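PDB 1U0M: putative polyketide synthase from Streptomyces coelicolor, which catalyses the iterative condensation of five malonyl-CoA units and the Claisen and aldol cyclisations that turn the pentaketide into 1,3,6,8-tetrahydroxynaphthalene. Local coordinates for residues I24-E27 with E28-L32; Q62-E65 with D66-E69. One frame throughout, in Å; residues are numbered along the deposited sequence.

Contact 1: residues I24-E27 with E28-L32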
loop_
_atom_site.group_PDB
_atom_site.type_symbol
_atom_site.label_atom_id
_atom_site.label_comp_id
_atom_site.label_asym_id
_atom_site.label_seq_id
_atom_site.Cartn_x
_atom_site.Cartn_y
_atom_site.Cartn_z
ATOM N N ILE A 24 28.487 2.017 9.187
ATOM C CA ILE A 24 29.451 1.678 8.156
ATOM C C ILE A 24 29.884 2.990 7.499
ATOM O O ILE A 24 29.052 3.789 7.029
ATOM C CB ILE A 24 28.895 0.673 7.103
ATOM C CG1 ILE A 24 29.988 0.377 6.070
ATOM C CG2 ILE A 24 27.631 1.198 6.466
ATOM C CD1 ILE A 24 29.666 -0.742 5.092
ATOM N N THR A 25 31.196 3.216 7.523
ATOM C CA THR A 25 31.796 4.417 6.962
ATOM C C THR A 25 32.063 4.279 5.467
ATOM O O THR A 25 32.024 3.186 4.901
ATOM C CB THR A 25 33.150 4.720 7.611
ATOM O OG1 THR A 25 34.063 3.677 7.251
ATOM C CG2 THR A 25 33.032 4.788 9.143
ATOM N N MET A 26 32.340 5.414 4.846
ATOM C CA MET A 26 32.658 5.479 3.431
ATOM C C MET A 26 33.849 4.580 3.140
ATOM O O MET A 26 33.827 3.772 2.216
ATOM C CB MET A 26 33.032 6.912 3.068
ATOM C CG MET A 26 33.696 7.069 1.717
ATOM S SD MET A 26 32.482 7.117 0.442
ATOM C CE MET A 26 32.093 5.425 0.264
ATOM N N GLU A 27 34.892 4.750 3.943
ATOM C CA GLU A 27 36.126 3.997 3.801
ATOM C C GLU A 27 35.868 2.502 3.828
ATOM O O GLU A 27 36.362 1.771 2.973
ATOM C CB GLU A 27 37.110 4.368 4.921
ATOM C CG GLU A 27 38.554 4.477 4.434
ATOM C CD GLU A 27 39.583 4.047 5.475
ATOM O OE1 GLU A 27 39.561 4.588 6.603
ATOM O OE2 GLU A 27 40.424 3.169 5.156
ATOM N N GLU A 28 35.099 2.055 4.819
ATOM C CA GLU A 28 34.768 0.644 4.963
ATOM C C GLU A 28 34.050 0.120 3.736
ATOM O O GLU A 28 34.350 -0.979 3.255
ATOM C CB GLU A 28 33.876 0.420 6.181
ATOM C CG GLU A 28 34.539 0.694 7.511
ATOM C CD GLU A 28 33.511 0.827 8.611
ATOM O OE1 GLU A 28 32.632 -0.057 8.709
ATOM O OE2 GLU A 28 33.578 1.810 9.376
ATOM N N THR A 29 33.096 0.906 3.244
ATOM C CA THR A 29 32.327 0.519 2.064
ATOM C C THR A 29 33.269 0.237 0.909
ATOM O O THR A 29 33.135 -0.782 0.225
ATOM C CB THR A 29 31.334 1.625 1.622
ATOM O OG1 THR A 29 30.323 1.803 2.622
ATOM C CG2 THR A 29 30.662 1.237 0.321
ATOM N N LEU A 30 34.232 1.137 0.708
ATOM C CA LEU A 30 35.205 0.985 -0.373
ATOM C C LEU A 30 36.036 -0.275 -0.210
ATOM O O LEU A 30 36.287 -0.974 -1.186
ATOM C CB LEU A 30 36.123 2.213 -0.439
ATOM C CG LEU A 30 35.690 3.333 -1.398
ATOM C CD1 LEU A 30 34.228 3.623 -1.221
ATOM C CD2 LEU A 30 36.523 4.588 -1.166
ATOM N N GLU A 31 36.472 -0.559 1.017
ATOM C CA GLU A 31 37.274 -1.757 1.277
ATOM C C GLU A 31 36.513 -3.011 0.879
ATOM O O GLU A 31 36.999 -3.819 0.086
ATOM C CB GLU A 31 37.635 -1.860 2.758
ATOM C CG GLU A 31 38.387 -0.667 3.296
ATOM C CD GLU A 31 38.627 -0.764 4.794
ATOM O OE1 GLU A 31 39.261 -1.757 5.226
ATOM O OE2 GLU A 31 38.182 0.149 5.534
ATOM N N LEU A 32 35.318 -3.169 1.446
ATOM C CA LEU A 32 34.473 -4.324 1.164
ATOM C C LEU A 32 34.265 -4.443 -0.343
ATOM O O LEU A 32 34.546 -5.484 -0.936
ATOM C CB LEU A 32 33.109 -4.190 1.870
ATOM C CG LEU A 32 33.081 -3.924 3.380
ATOM C CD1 LEU A 32 31.669 -3.992 3.873
ATOM C CD2 LEU A 32 33.920 -4.940 4.117
HETATM O O HOH W 1 28.839 3.791 4.204
#
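Thr25 and Glu28 face each other where the chain leaves strand 22-25 and enters helix 26-37, and the first i to i+4 backbone bonds of that helix run from Thr29 N to Thr25 O (3.0 Å), from Leu30 N to Met26 O and from Glu31 N to Glu27 O. Thr25 OG1 is set between its own backbone N and carbonyl carbon (chi1 66°), which turns it to the helix end, where it accepts from Glu28 N at 3.1 Å in a nearly straight bond (165°). Glu28, with CG anti to its carbonyl carbon, stretches out straight and crosses Thr25 at about a right angle, bringing OE2 to the threonine. There OE2 receives two weak bonds, from Thr25 OG1 at 2.9 Å and from Thr25 N at 3.3 Å. This reciprocal pattern is a capping box, with Thr25 as N-cap, and it closes the helix exactly where the strand ends. The carboxylate's second oxygen, OE1, lies against Ile24 CA and CG1. Cutting Glu28 back to an alanine would remove the carboxylate and is likely to cost Thr25 N its weak acceptor and leave the Thr25 hydroxyl, still accepting from Glu28 N, less firmly held. On the buried side, Ile24 runs out fully extended and its CD1 reaches Thr29 OG1 (3.6 Å) and meets Leu32 CD1 tip to tip at 4.0 Å. A water joins Ile24 O, to which it donates at 2.8 Å, to Thr29 OG1, which also has a weak bond with Arg58. Met26, Thr29 and Leu30 touch Ile50 of helix 43-52. Glu27 and Glu31 bring OE2 atoms of like charge to 3.8 Å, while Glu31 OE1 makes a long, weak ion pair with Arg35.

Contact 2: residues Q62-E65 with D66-E69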
loop_
_atom_site.group_PDB
_atom_site.type_symbol
_atom_site.label_atom_id
_atom_site.label_comp_id
_atom_site.label_asym_id
_atom_site.label_seq_id
_atom_site.Cartn_x
_atom_site.Cartn_y
_atom_site.Cartn_z
ATOM N N GLN A 62 21.646 -4.780 11.480
ATOM C CA GLN A 62 22.452 -5.930 11.895
ATOM C C GLN A 62 23.947 -5.629 11.733
ATOM O O GLN A 62 24.326 -4.770 10.949
ATOM C CB GLN A 62 22.155 -7.155 11.040
ATOM C CG GLN A 62 20.709 -7.489 10.767
ATOM C CD GLN A 62 20.621 -8.656 9.812
ATOM O OE1 GLN A 62 20.682 -9.809 10.223
ATOM N NE2 GLN A 62 20.520 -8.364 8.523
ATOM N N PRO A 63 24.815 -6.360 12.453
ATOM C CA PRO A 63 26.253 -6.114 12.328
ATOM C C PRO A 63 26.592 -6.264 10.848
ATOM O O PRO A 63 25.862 -6.930 10.121
ATOM C CB PRO A 63 26.869 -7.219 13.178
ATOM C CG PRO A 63 25.756 -7.500 14.238
ATOM C CD PRO A 63 24.543 -7.499 13.358
ATOM N N ILE A 64 27.695 -5.667 10.401
ATOM C CA ILE A 64 28.051 -5.743 8.984
ATOM C C ILE A 64 28.257 -7.167 8.472
ATOM O O ILE A 64 27.862 -7.478 7.351
ATOM C CB ILE A 64 29.317 -4.883 8.669
ATOM C CG1 ILE A 64 29.618 -4.920 7.169
ATOM C CG2 ILE A 64 30.519 -5.392 9.461
ATOM C CD1 ILE A 64 28.561 -4.277 6.290
ATOM N N GLU A 65 28.857 -8.038 9.284
ATOM C CA GLU A 65 29.095 -9.416 8.845
ATOM C C GLU A 65 27.795 -10.193 8.607
ATOM O O GLU A 65 27.765 -11.115 7.792
ATOM C CB GLU A 65 29.938 -10.191 9.861
ATOM C CG GLU A 65 31.233 -9.530 10.269
ATOM C CD GLU A 65 31.042 -8.497 11.365
ATOM O OE1 GLU A 65 32.059 -7.972 11.852
ATOM O OE2 GLU A 65 29.885 -8.209 11.744
ATOM N N ASP A 66 26.728 -9.830 9.322
ATOM C CA ASP A 66 25.449 -10.518 9.153
ATOM C C ASP A 66 24.677 -9.932 7.969
ATOM O O ASP A 66 24.012 -10.661 7.243
ATOM C CB ASP A 66 24.588 -10.413 10.413
ATOM C CG ASP A 66 25.256 -11.010 11.639
ATOM O OD1 ASP A 66 25.732 -12.159 11.582
ATOM O OD2 ASP A 66 25.295 -10.329 12.678
ATOM N N THR A 67 24.767 -8.619 7.770
ATOM C CA THR A 67 24.057 -7.998 6.660
ATOM C C THR A 67 24.658 -8.367 5.315
ATOM O O THR A 67 23.972 -8.313 4.296
ATOM C CB THR A 67 23.982 -6.455 6.802
ATOM O OG1 THR A 67 24.237 -5.832 5.534
ATOM C CG2 THR A 67 24.928 -5.974 7.790
ATOM N N LEU A 68 25.930 -8.759 5.311
ATOM C CA LEU A 68 26.601 -9.164 4.073
ATOM C C LEU A 68 26.182 -10.582 3.669
ATOM O O LEU A 68 26.267 -10.977 2.504
ATOM C CB LEU A 68 28.112 -9.099 4.245
ATOM C CG LEU A 68 28.792 -7.727 4.289
ATOM C CD1 LEU A 68 30.278 -7.933 4.583
ATOM C CD2 LEU A 68 28.609 -6.988 2.969
ATOM N N GLU A 69 25.715 -11.345 4.648
ATOM C CA GLU A 69 25.262 -12.706 4.407
ATOM C C GLU A 69 23.804 -12.688 3.966
ATOM O O GLU A 69 23.033 -11.799 4.339
ATOM C CB GLU A 69 25.382 -13.546 5.685
ATOM C CG GLU A 69 26.793 -13.683 6.214
ATOM C CD GLU A 69 27.720 -14.392 5.239
ATOM O OE1 GLU A 69 28.945 -14.446 5.504
ATOM O OE2 GLU A 69 27.225 -14.901 4.210
HETATM O O HOH W 2 20.915 -10.355 6.197
HETATM O O HOH W 3 29.902 -12.245 6.251
#
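Ile64 and Leu68 touch on the helical turn that begins at Ile64, an i to i+4 pair in which Ile64 CD1 comes to 4.0 Å from Leu68 CG as the two side chains slant past each other. Ile64 reaches there because CG1 stands anti to the backbone N (chi1 -177°) and CD1 then bends over toward the following turn. Beneath this pair Leu68 N donates to Ile64 O at 3.1 Å, a bent bond (139° at the hydrogen) whose donor is tilted from the carbonyl plane. Pro63 is the N-cap residue; its carbonyl faces the amides of Asp66 and Thr67, though the placing of Pro63 O is less certain. Asp66 points OD2 at the proline ring, 3.0 Å from Pro63 CD, the side chains crossing at a slant. Glu65 OE2 lies 5.1 Å from Asp66 OD2, a like-charged neighbour which could disfavour the two charges slightly, though both residues are exposed. Gln62 also passes aslant of Asp66, its OE1 4.0 Å from Asp66 CB and its NE2 near Thr67 CA. Further out, Ile64 packs on Ile24 and Leu32, Pro63 on His22 and Leu68 on Arg36, which seats the helix on strand 22-25 and helix 26-37. One water accepts from Gln62 NE2 at 3.1 Å and lies within hydrogen-bonding distance of Glu69 O. A second water donates to Glu65 O at 2.9 Å and to Glu69 OE1, the latter distance unusually short at 2.5 Å.

The two contacts follow in series along the chain, contact 1 first, with helix 43-52 and strand 57-60 between them; their centres lie 13 Å apart, each about 23 Å from the centre of the chain and on the same side of it. Strand 57-60 pairs antiparallel with strand 22-25, and the chain then runs on into 62-69, which brings helix 64-67 against strand 22-25 and the middle and later part of helix 26-37. They meet in a small apolar cluster: Ile64 CD1 is 3.9 Å from Ile24 CD1, and Leu32 CD1 is 4.2 Å from Leu68 CD1. Together they join a peripheral two-stranded sheet and two helices of the N-terminal chalcone synthase-like region, away from the catalytic cysteine inferred by similarity.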